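Local coordinates for protein hydroxymethyldihydropterin pyrophosphokinase-dihydropteroate synthase, putative (PDB 5Z79) that probably catalyses two consecutive steps of folate synthesis, pyrophosphorylation of hydroxymethyldihydropterin and condensation of the product with 4-aminobenzoate to dihydropteroate, at residues 29-34 with 204-209; 39-44 with 88-93; 181-186 with 250-255. All blocks are in the same frame, centred on the assembly; numbering follows the deposited sequence.

Contact 1: 29-34 with 204-209. With APC (diphosphomethylphosphonic acid adenosyl ester), chain H.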
loop_
_atom_site.group_PDB
_atom_site.type_symbol
_atom_site.label_atom_id
_atom_site.label_comp_id
_atom_site.label_asym_id
_atom_site.label_seq_id
_atom_site.Cartn_x
_atom_site.Cartn_y
_atom_site.Cartn_z
ATOM N N THR A 29 -33.222 -1.880 10.104
ATOM C CA THR A 29 -34.495 -2.388 10.572
ATOM C C THR A 29 -35.655 -1.474 10.206
ATOM O O THR A 29 -36.735 -1.949 9.872
ATOM C CB THR A 29 -34.515 -2.479 12.109
ATOM O OG1 THR A 29 -33.254 -2.951 12.606
ATOM C CG2 THR A 29 -35.584 -3.410 12.568
ATOM N N ILE A 30 -35.441 -0.169 10.287
ATOM C CA ILE A 30 -36.481 0.786 9.988
ATOM C C ILE A 30 -36.792 0.769 8.489
ATOM O O ILE A 30 -37.940 0.792 8.097
ATOM C CB ILE A 30 -36.096 2.199 10.468
ATOM C CG1 ILE A 30 -36.357 2.357 11.965
ATOM C CG2 ILE A 30 -36.881 3.266 9.733
ATOM C CD1 ILE A 30 -35.695 3.577 12.581
ATOM N N LEU A 31 -35.787 0.728 7.637
ATOM C CA LEU A 31 -36.054 0.753 6.189
ATOM C C LEU A 31 -36.579 -0.596 5.765
ATOM O O LEU A 31 -37.466 -0.677 4.961
ATOM C CB LEU A 31 -34.807 1.151 5.360
ATOM C CG LEU A 31 -34.202 2.524 5.745
ATOM C CD1 LEU A 31 -32.749 2.630 5.348
ATOM C CD2 LEU A 31 -34.979 3.683 5.149
ATOM N N GLU A 32 -36.064 -1.672 6.324
ATOM C CA GLU A 32 -36.453 -2.989 5.883
ATOM C C GLU A 32 -37.807 -3.305 6.449
ATOM O O GLU A 32 -38.610 -3.986 5.767
ATOM C CB GLU A 32 -35.407 -4.037 6.253
ATOM C CG GLU A 32 -34.149 -3.915 5.375
ATOM C CD GLU A 32 -33.140 -5.044 5.552
ATOM O OE1 GLU A 32 -33.187 -5.732 6.608
ATOM O OE2 GLU A 32 -32.304 -5.228 4.623
ATOM N N THR A 33 -38.136 -2.795 7.632
ATOM C CA THR A 33 -39.556 -2.837 7.998
ATOM C C THR A 33 -40.449 -2.081 6.954
ATOM O O THR A 33 -41.504 -2.566 6.573
ATOM C CB THR A 33 -39.823 -2.342 9.437
ATOM O OG1 THR A 33 -39.367 -3.319 10.406
ATOM C CG2 THR A 33 -41.337 -2.070 9.643
ATOM N N ALA A 34 -40.013 -0.909 6.485
ATOM C CA ALA A 34 -40.809 -0.080 5.568
ATOM C C ALA A 34 -40.910 -0.668 4.175
ATOM O O ALA A 34 -41.872 -0.408 3.484
ATOM C CB ALA A 34 -40.260 1.331 5.507
ATOM N N ARG A 204 -36.615 12.314 11.929
ATOM C CA ARG A 204 -37.854 11.959 11.269
ATOM C C ARG A 204 -37.732 10.444 11.093
ATOM O O ARG A 204 -36.867 9.950 10.393
ATOM C CB ARG A 204 -37.980 12.738 9.951
ATOM C CG ARG A 204 -37.382 14.168 10.031
ATOM C CD ARG A 204 -37.572 14.947 8.736
ATOM N NE ARG A 204 -38.920 14.677 8.225
ATOM C CZ ARG A 204 -39.231 13.802 7.254
ATOM N NH1 ARG A 204 -38.301 13.102 6.579
ATOM N NH2 ARG A 204 -40.511 13.646 6.935
ATOM N N MET A 205 -38.552 9.695 11.803
ATOM C CA MET A 205 -38.281 8.266 11.929
ATOM C C MET A 205 -38.236 7.476 10.624
ATOM O O MET A 205 -37.304 6.699 10.394
ATOM C CB MET A 205 -39.307 7.604 12.803
ATOM C CG MET A 205 -38.961 6.145 12.878
ATOM S SD MET A 205 -40.063 5.235 13.910
ATOM C CE MET A 205 -39.370 3.634 13.526
ATOM N N ILE A 206 -39.294 7.650 9.824
ATOM C CA ILE A 206 -39.369 7.106 8.480
ATOM C C ILE A 206 -40.169 8.121 7.664
ATOM O O ILE A 206 -41.018 8.834 8.211
ATOM C CB ILE A 206 -39.986 5.683 8.482
ATOM C CG1 ILE A 206 -40.208 5.123 7.077
ATOM C CG2 ILE A 206 -41.293 5.677 9.241
ATOM C CD1 ILE A 206 -38.946 4.717 6.378
ATOM N N ASP A 207 -39.834 8.233 6.376
ATOM C CA ASP A 207 -40.601 9.033 5.449
ATOM C C ASP A 207 -40.576 8.493 4.030
ATOM O O ASP A 207 -39.494 8.426 3.427
ATOM C CB ASP A 207 -40.095 10.460 5.404
ATOM C CG ASP A 207 -41.186 11.402 4.919
ATOM O OD1 ASP A 207 -42.238 11.394 5.638
ATOM O OD2 ASP A 207 -41.037 12.111 3.846
ATOM N N ILE A 208 -41.761 8.201 3.483
ATOM C CA ILE A 208 -41.884 7.500 2.208
ATOM C C ILE A 208 -42.689 8.306 1.196
ATOM O O ILE A 208 -43.914 8.452 1.337
ATOM C CB ILE A 208 -42.588 6.135 2.354
ATOM C CG1 ILE A 208 -42.007 5.299 3.504
ATOM C CG2 ILE A 208 -42.428 5.326 1.078
ATOM C CD1 ILE A 208 -42.956 4.255 4.036
ATOM N N ASP A 209 -42.011 8.784 0.150
ATOM C CA ASP A 209 -42.623 9.640 -0.843
ATOM C C ASP A 209 -42.640 8.989 -2.242
ATOM O O ASP A 209 -41.812 8.154 -2.568
ATOM C CB ASP A 209 -41.910 10.996 -0.840
ATOM C CG ASP A 209 -41.742 11.626 0.605
ATOM O OD1 ASP A 209 -42.723 11.721 1.401
ATOM O OD2 ASP A 209 -40.606 12.088 0.935
HETATM P PG APC H . -39.903 15.303 1.758
HETATM O O1G APC H . -38.939 14.267 2.296
HETATM O O2G APC H . -41.213 14.703 1.304
HETATM O O3G APC H . -39.277 16.207 0.720
HETATM P PB APC H . -41.130 16.010 4.324
HETATM O O1B APC H . -40.662 16.937 5.413
HETATM O O2B APC H . -41.043 14.546 4.642
HETATM O O3B APC H . -40.283 16.266 2.998
HETATM P PA APC H . -44.045 15.090 4.137
HETATM O O1A APC H . -43.983 14.683 5.584
HETATM O O2A APC H . -43.807 13.990 3.136
HETATM C C3A APC H . -42.843 16.432 3.854
HETATM O "O5'" APC H . -45.493 15.711 3.870
HETATM C "C5'" APC H . -45.771 17.102 3.564
HETATM C "C4'" APC H . -46.730 17.174 2.402
HETATM O "O4'" APC H . -46.145 16.478 1.274
HETATM C "C3'" APC H . -48.116 16.543 2.619
HETATM O "O3'" APC H . -49.130 17.512 2.420
HETATM C "C2'" APC H . -48.197 15.403 1.594
HETATM O "O2'" APC H . -49.441 15.302 0.937
HETATM C "C1'" APC H . -47.149 15.799 0.564
HETATM N N9 APC H . -46.543 14.664 -0.122
HETATM C C8 APC H . -45.889 13.586 0.428
HETATM N N7 APC H . -45.436 12.734 -0.465
HETATM C C5 APC H . -45.809 13.289 -1.682
HETATM C C6 APC H . -45.622 12.873 -3.016
HETATM N N6 APC H . -44.980 11.765 -3.369
HETATM N N1 APC H . -46.114 13.669 -3.991
HETATM C C2 APC H . -46.754 14.791 -3.631
HETATM N N3 APC H . -46.994 15.284 -2.421
HETATM C C4 APC H . -46.488 14.477 -1.478
#
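Helix 27-42 packs beside segment 204-209, which leads into strand 207-213; Ile30 and Ile206 come nearest in the backbone, their CA atoms 7.1 Å apart. This is helix-on-sheet packing in the ferredoxin-like alpha+beta fold of the HPPK domain, whose sheet is antiparallel. No hydrogen bond joins the two segments. The side chains meet through apolar groups, and one methyl rests on a backbone carbonyl. Ile30 carries most of the contact. With chi1 at -81°, CG1 lies beside the backbone N and CG2 is anti to it. CG2 rests on the carbonyl of Met205, 3.5 Å from Met205 O. That oxygen is hydrogen-bonded to Thr21 of the neighbouring strand. On its other branch, Ile30 CG1 meets the methyl end of Met205, 3.6 Å from Met205 CE. The Met205 chain is fully extended, which carries CE across to the helix. One turn further on, Ala34 CB lies 3.7 Å from Ile206 CD1 and also touches the tip of Ile208. Leu31 reaches Ile206 CD1 more loosely through CD2.

The opposite side of this segment serves the nucleotide site. Arg204, Asp207 and Asp209 line the pocket of the bound ATP analogue, diphosphomethylphosphonic acid adenosyl ester. The Arg204 guanidinium has the beta phosphorus over one face. Asp207 CG lies at its edge, in plane, and a salt bridge of 3.1 Å links Arg204 NH2 to Asp207 OD1.

Contact 2: 39-44 with 88-93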
loop_
_atom_site.group_PDB
_atom_site.type_symbol
_atom_site.label_atom_id
_atom_site.label_comp_id
_atom_site.label_asym_id
_atom_site.label_seq_id
_atom_site.Cartn_x
_atom_site.Cartn_y
_atom_site.Cartn_z
ATOM N N GLU A 39 -44.071 -3.588 0.132
ATOM C CA GLU A 39 -44.264 -4.700 -0.833
ATOM C C GLU A 39 -45.635 -5.367 -0.575
ATOM O O GLU A 39 -46.430 -5.599 -1.482
ATOM C CB GLU A 39 -43.106 -5.731 -0.790
ATOM C CG GLU A 39 -43.173 -6.849 -1.854
ATOM C CD GLU A 39 -41.856 -7.625 -2.168
ATOM O OE1 GLU A 39 -41.461 -8.517 -1.366
ATOM O OE2 GLU A 39 -41.236 -7.409 -3.260
ATOM N N LYS A 40 -45.909 -5.614 0.695
ATOM C CA LYS A 40 -47.115 -6.240 1.112
ATOM C C LYS A 40 -48.363 -5.493 0.636
ATOM O O LYS A 40 -49.317 -6.119 0.173
ATOM C CB LYS A 40 -47.102 -6.385 2.629
ATOM C CG LYS A 40 -48.446 -6.776 3.216
ATOM C CD LYS A 40 -48.405 -6.869 4.729
ATOM C CE LYS A 40 -49.399 -7.882 5.236
ATOM N NZ LYS A 40 -48.775 -8.733 6.281
ATOM N N TYR A 41 -48.376 -4.179 0.726
ATOM C CA TYR A 41 -49.593 -3.439 0.423
ATOM C C TYR A 41 -49.617 -2.825 -0.967
ATOM O O TYR A 41 -50.650 -2.366 -1.390
ATOM C CB TYR A 41 -49.853 -2.335 1.465
ATOM C CG TYR A 41 -50.173 -2.837 2.868
ATOM C CD1 TYR A 41 -50.879 -4.019 3.063
ATOM C CD2 TYR A 41 -49.799 -2.118 3.999
ATOM C CE1 TYR A 41 -51.178 -4.482 4.348
ATOM C CE2 TYR A 41 -50.097 -2.572 5.287
ATOM C CZ TYR A 41 -50.790 -3.755 5.455
ATOM O OH TYR A 41 -51.126 -4.249 6.703
ATOM N N LEU A 42 -48.503 -2.803 -1.688
ATOM C CA LEU A 42 -48.465 -2.069 -2.956
ATOM C C LEU A 42 -48.082 -2.886 -4.165
ATOM O O LEU A 42 -48.581 -2.616 -5.259
ATOM C CB LEU A 42 -47.515 -0.888 -2.883
ATOM C CG LEU A 42 -47.864 0.158 -1.849
ATOM C CD1 LEU A 42 -46.789 1.228 -1.869
ATOM C CD2 LEU A 42 -49.210 0.790 -2.131
ATOM N N GLY A 43 -47.182 -3.847 -4.017
ATOM C CA GLY A 43 -46.769 -4.594 -5.178
ATOM C C GLY A 43 -45.555 -5.421 -4.915
ATOM O O GLY A 43 -45.327 -5.788 -3.798
ATOM N N LYS A 44 -44.820 -5.734 -5.977
ATOM C CA LYS A 44 -43.557 -6.466 -5.937
ATOM C C LYS A 44 -42.485 -5.409 -6.050
ATOM O O LYS A 44 -42.591 -4.548 -6.931
ATOM C CB LYS A 44 -43.469 -7.398 -7.161
ATOM C CG LYS A 44 -42.350 -8.438 -7.176
ATOM C CD LYS A 44 -42.896 -9.833 -7.501
ATOM C CE LYS A 44 -41.845 -10.796 -8.022
ATOM N NZ LYS A 44 -40.538 -10.649 -7.312
ATOM N N THR A 88 -49.055 -8.915 13.555
ATOM C CA THR A 88 -50.328 -8.236 13.860
ATOM C C THR A 88 -50.868 -7.324 12.712
ATOM O O THR A 88 -51.996 -6.779 12.778
ATOM C CB THR A 88 -50.172 -7.379 15.142
ATOM O OG1 THR A 88 -49.357 -6.218 14.885
ATOM C CG2 THR A 88 -49.546 -8.216 16.260
ATOM N N VAL A 89 -50.079 -7.145 11.657
ATOM C CA VAL A 89 -50.548 -6.304 10.564
ATOM C C VAL A 89 -51.528 -7.052 9.683
ATOM O O VAL A 89 -51.278 -8.166 9.229
ATOM C CB VAL A 89 -49.399 -5.697 9.728
ATOM C CG1 VAL A 89 -48.557 -4.767 10.605
ATOM C CG2 VAL A 89 -48.501 -6.767 9.102
ATOM N N GLU A 90 -52.634 -6.395 9.436
ATOM C CA GLU A 90 -53.708 -6.861 8.634
ATOM C C GLU A 90 -53.207 -7.231 7.225
ATOM O O GLU A 90 -52.317 -6.608 6.755
ATOM C CB GLU A 90 -54.659 -5.661 8.515
ATOM C CG GLU A 90 -55.065 -4.957 9.822
ATOM C CD GLU A 90 -55.021 -3.423 9.804
ATOM O OE1 GLU A 90 -53.930 -2.827 9.687
ATOM O OE2 GLU A 90 -56.066 -2.779 9.979
ATOM N N ASN A 91 -53.780 -8.238 6.560
ATOM C CA ASN A 91 -53.435 -8.708 5.176
ATOM C C ASN A 91 -53.840 -7.802 4.003
ATOM O O ASN A 91 -54.807 -7.035 4.087
ATOM C CB ASN A 91 -54.137 -10.034 4.886
ATOM C CG ASN A 91 -53.506 -11.195 5.580
ATOM O OD1 ASN A 91 -52.337 -11.449 5.421
ATOM N ND2 ASN A 91 -54.281 -11.922 6.335
ATOM N N SER A 92 -53.131 -7.967 2.887
ATOM C CA SER A 92 -53.460 -7.305 1.629
ATOM C C SER A 92 -54.588 -8.060 1.008
ATOM O O SER A 92 -54.614 -9.255 1.076
ATOM C CB SER A 92 -52.263 -7.365 0.672
ATOM O OG SER A 92 -52.525 -6.717 -0.561
ATOM N N ARG A 93 -55.507 -7.361 0.378
ATOM C CA ARG A 93 -56.548 -8.003 -0.396
ATOM C C ARG A 93 -56.023 -8.581 -1.655
ATOM O O ARG A 93 -56.649 -9.431 -2.262
ATOM C CB ARG A 93 -57.604 -7.015 -0.784
ATOM C CG ARG A 93 -58.590 -6.783 0.320
ATOM C CD ARG A 93 -59.513 -5.702 -0.138
ATOM N NE ARG A 93 -60.361 -5.277 0.948
ATOM C CZ ARG A 93 -61.569 -5.746 1.185
ATOM N NH1 ARG A 93 -62.102 -6.682 0.409
ATOM N NH2 ARG A 93 -62.246 -5.252 2.204
#
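Tyr41 and Lys40, at the end of helix 27-42, meet the irregular segment 88-93. The backbones are closest at Tyr41 and Ser92, with CA atoms 5.6 Å apart.

One hydrogen bond crosses the contact. Tyr41 OH donates to the backbone carbonyl of Glu90, with 2.6 Å between Tyr41 OH and Glu90 O. The C=O...donor angle is 145°, and the donor is tilted 16° from the carbonyl plane. Glu90 O lies at the edge of the tyrosine ring, in the ring plane. The phenol therefore meets the loop edge-on. The same ring edge, at CE1, also approaches the peptide between Asn91 and Ser92.

Most of the rest is van der Waals contact. The side chain of Lys40 starts with CG anti to the backbone N (chi1 168°) and runs nearly straight before bending at its end. This carries only the end of the chain to the loop, at an angle to it, with Lys40 CE 3.5 Å from Glu90 O. The terminal Lys40 NZ comes within 3.4 Å of Val89 CG2. Val89 CB in turn lies 3.8 Å from Tyr41 OH, so the valine sits beside both helix side chains. At the other end of the contact, Ser92 CB packs on the backbone carbonyl of Lys40, 3.2 Å from Lys40 O. The hydroxyl of Ser92 is hydrogen-bonded to Tyr94 O.

The helix stops here. Gly43, with positive phi, leads directly into strand 43-54. The Glu90 carboxylate turns to other partners, Tyr183 OH and the backbone N of Asn241. Tyr41 also packs on Ile180 and Ile184 of helix 174-188, so its ring lies between that helix and the loop, on the helical layer that covers the antiparallel sheet of the HPPK domain.

Contact 3: 181-186 with 250-255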
loop_
_atom_site.group_PDB
_atom_site.type_symbol
_atom_site.label_atom_id
_atom_site.label_comp_id
_atom_site.label_asym_id
_atom_site.label_seq_id
_atom_site.Cartn_x
_atom_site.Cartn_y
_atom_site.Cartn_z
ATOM N N LEU A 181 -49.205 4.838 1.928
ATOM C CA LEU A 181 -47.918 5.269 2.462
ATOM C C LEU A 181 -48.091 6.070 3.746
ATOM O O LEU A 181 -47.434 5.809 4.722
ATOM C CB LEU A 181 -47.122 6.060 1.412
ATOM C CG LEU A 181 -46.717 5.350 0.111
ATOM C CD1 LEU A 181 -46.060 6.329 -0.822
ATOM C CD2 LEU A 181 -45.794 4.161 0.299
ATOM N N LYS A 182 -48.993 7.023 3.789
ATOM C CA LYS A 182 -49.234 7.677 5.065
ATOM C C LYS A 182 -49.636 6.691 6.182
ATOM O O LYS A 182 -49.147 6.794 7.320
ATOM C CB LYS A 182 -50.303 8.741 4.927
ATOM C CG LYS A 182 -49.862 9.937 4.086
ATOM C CD LYS A 182 -48.737 10.747 4.726
ATOM C CE LYS A 182 -47.842 11.440 3.700
ATOM N NZ LYS A 182 -46.609 10.616 3.473
ATOM N N TYR A 183 -50.526 5.749 5.843
ATOM C CA TYR A 183 -50.944 4.674 6.747
ATOM C C TYR A 183 -49.744 3.918 7.302
ATOM O O TYR A 183 -49.648 3.742 8.495
ATOM C CB TYR A 183 -51.908 3.691 6.030
ATOM C CG TYR A 183 -52.636 2.661 6.940
ATOM C CD1 TYR A 183 -53.504 3.069 7.945
ATOM C CD2 TYR A 183 -52.456 1.291 6.772
ATOM C CE1 TYR A 183 -54.159 2.147 8.762
ATOM C CE2 TYR A 183 -53.099 0.365 7.585
ATOM C CZ TYR A 183 -53.955 0.793 8.584
ATOM O OH TYR A 183 -54.611 -0.132 9.397
ATOM N N ILE A 184 -48.857 3.459 6.423
ATOM C CA ILE A 184 -47.629 2.728 6.791
ATOM C C ILE A 184 -46.752 3.527 7.772
ATOM O O ILE A 184 -46.499 3.077 8.865
ATOM C CB ILE A 184 -46.865 2.321 5.507
ATOM C CG1 ILE A 184 -47.582 1.103 4.858
ATOM C CG2 ILE A 184 -45.397 2.059 5.764
ATOM C CD1 ILE A 184 -47.308 0.919 3.372
ATOM N N GLU A 185 -46.330 4.728 7.402
ATOM C CA GLU A 185 -45.618 5.618 8.311
ATOM C C GLU A 185 -46.291 5.641 9.676
ATOM O O GLU A 185 -45.646 5.364 10.671
ATOM C CB GLU A 185 -45.545 7.064 7.741
ATOM C CG GLU A 185 -44.462 7.361 6.671
ATOM C CD GLU A 185 -44.570 8.779 6.041
ATOM O OE1 GLU A 185 -45.170 9.663 6.688
ATOM O OE2 GLU A 185 -44.064 9.034 4.906
ATOM N N GLN A 186 -47.578 5.941 9.730
ATOM C CA GLN A 186 -48.228 6.057 11.026
ATOM C C GLN A 186 -48.125 4.754 11.812
ATOM O O GLN A 186 -47.977 4.769 13.034
ATOM C CB GLN A 186 -49.680 6.519 10.872
ATOM C CG GLN A 186 -49.830 7.857 10.153
ATOM C CD GLN A 186 -49.009 8.973 10.782
ATOM O OE1 GLN A 186 -48.312 8.764 11.773
ATOM N NE2 GLN A 186 -49.092 10.166 10.203
ATOM N N ASP A 250 -58.275 4.955 14.902
ATOM C CA ASP A 250 -57.909 6.304 15.393
ATOM C C ASP A 250 -56.960 6.969 14.410
ATOM O O ASP A 250 -56.994 8.186 14.225
ATOM C CB ASP A 250 -57.237 6.230 16.764
ATOM C CG ASP A 250 -57.169 7.600 17.477
ATOM O OD1 ASP A 250 -56.422 8.486 17.018
ATOM O OD2 ASP A 250 -57.840 7.796 18.520
ATOM N N ILE A 251 -56.087 6.146 13.825
ATOM C CA ILE A 251 -55.260 6.517 12.690
ATOM C C ILE A 251 -56.163 6.793 11.487
ATOM O O ILE A 251 -56.317 7.912 11.090
ATOM C CB ILE A 251 -54.258 5.393 12.361
ATOM C CG1 ILE A 251 -53.275 5.218 13.497
ATOM C CG2 ILE A 251 -53.499 5.659 11.073
ATOM C CD1 ILE A 251 -52.314 4.074 13.272
ATOM N N ILE A 252 -56.786 5.778 10.929
ATOM C CA ILE A 252 -57.502 5.902 9.670
ATOM C C ILE A 252 -58.358 7.157 9.564
ATOM O O ILE A 252 -58.429 7.801 8.541
ATOM C CB ILE A 252 -58.376 4.655 9.483
ATOM C CG1 ILE A 252 -57.486 3.486 9.100
ATOM C CG2 ILE A 252 -59.450 4.880 8.429
ATOM C CD1 ILE A 252 -58.222 2.221 8.760
ATOM N N GLN A 253 -59.015 7.486 10.649
ATOM C CA GLN A 253 -59.859 8.656 10.743
ATOM C C GLN A 253 -59.182 9.987 10.496
ATOM O O GLN A 253 -59.783 10.913 9.991
ATOM C CB GLN A 253 -60.368 8.673 12.151
ATOM C CG GLN A 253 -61.274 9.796 12.488
ATOM C CD GLN A 253 -62.045 9.449 13.725
ATOM O OE1 GLN A 253 -61.592 8.637 14.551
ATOM N NE2 GLN A 253 -63.235 10.030 13.863
ATOM N N ASN A 254 -57.931 10.096 10.894
ATOM C CA ASN A 254 -57.233 11.363 10.858
ATOM C C ASN A 254 -56.150 11.430 9.802
ATOM O O ASN A 254 -55.436 12.428 9.703
ATOM C CB ASN A 254 -56.619 11.610 12.224
ATOM C CG ASN A 254 -57.663 11.751 13.302
ATOM O OD1 ASN A 254 -58.319 12.780 13.385
ATOM N ND2 ASN A 254 -57.824 10.722 14.132
ATOM N N LEU A 255 -56.029 10.390 9.001
ATOM C CA LEU A 255 -54.901 10.304 8.105
ATOM C C LEU A 255 -54.865 11.445 7.103
ATOM O O LEU A 255 -53.808 11.735 6.541
ATOM C CB LEU A 255 -54.899 8.978 7.368
ATOM C CG LEU A 255 -53.514 8.493 6.982
ATOM C CD1 LEU A 255 -52.661 8.285 8.223
ATOM C CD2 LEU A 255 -53.627 7.197 6.213
#
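Leu255 and Tyr183 make the broadest contacts between helix 174-188 and segment 250-255, which runs from helix 249-252 into a 3-10 turn at Leu255. All contacts across the two segments are van der Waals, with no hydrogen bond between them.

The leucine lies against the backbone of the longer helix. Leu255 CD2 comes within 3.4 Å of Tyr183 N. Its CG sits on Lys182 CB at 3.8 Å, and its CD1 lies 3.5 Å from Gln186 CG. The leucine and glutamine side chains lie alongside, running in opposite senses.

The tyrosine ring takes the two isoleucines. Tyr183 has CG anti to its own N (chi1 -169°), which swings the ring toward helix 249-252. Tyr183 CE1 meets Ile252 CG1 at 3.6 Å, while Ile251 CG2 touches both Tyr183 CD1 and Gln186 CB. The hydroxyl has Glu90 as its partner.

Two polar links lie within the segments. Asn254 ND2 donates to Asp250 O at 2.7 Å, in the amide plane, and so ties the turn back to the helix. Lys182 NZ and Glu185 OE2 form a salt bridge at 3.3 Å, and its hydrogen bond is weak.

Ile230 and Ile234 of helix 227-235 add to the apolar cluster. Lys182 lies close to the bound ATP analogue. The arrangement is helix 174-188 packed against a helix-and-turn segment in the HPPK domain, beside the nucleotide pocket.

Overall arrangement
All three contacts lie in the HPPK part of the chain, their centres 14 to 16 Å apart. Contacts 1 and 2 share helix 27-42 and both reach the six-stranded antiparallel sheet. Contact 2 is nested within the loop closed by contact 1, and contact 3 follows contact 2. The segments of contacts 1 and 3 alternate along the chain. Helix 174-188 brings the three together. Its Glu185 probably accepts a hydrogen bond from Ile208 N of contact 1, and Leu181 packs on Leu42 of contact 2. Together the contacts join strand 207-213, which carries nucleotide-pocket residues, to the helices and the 88-93 loop.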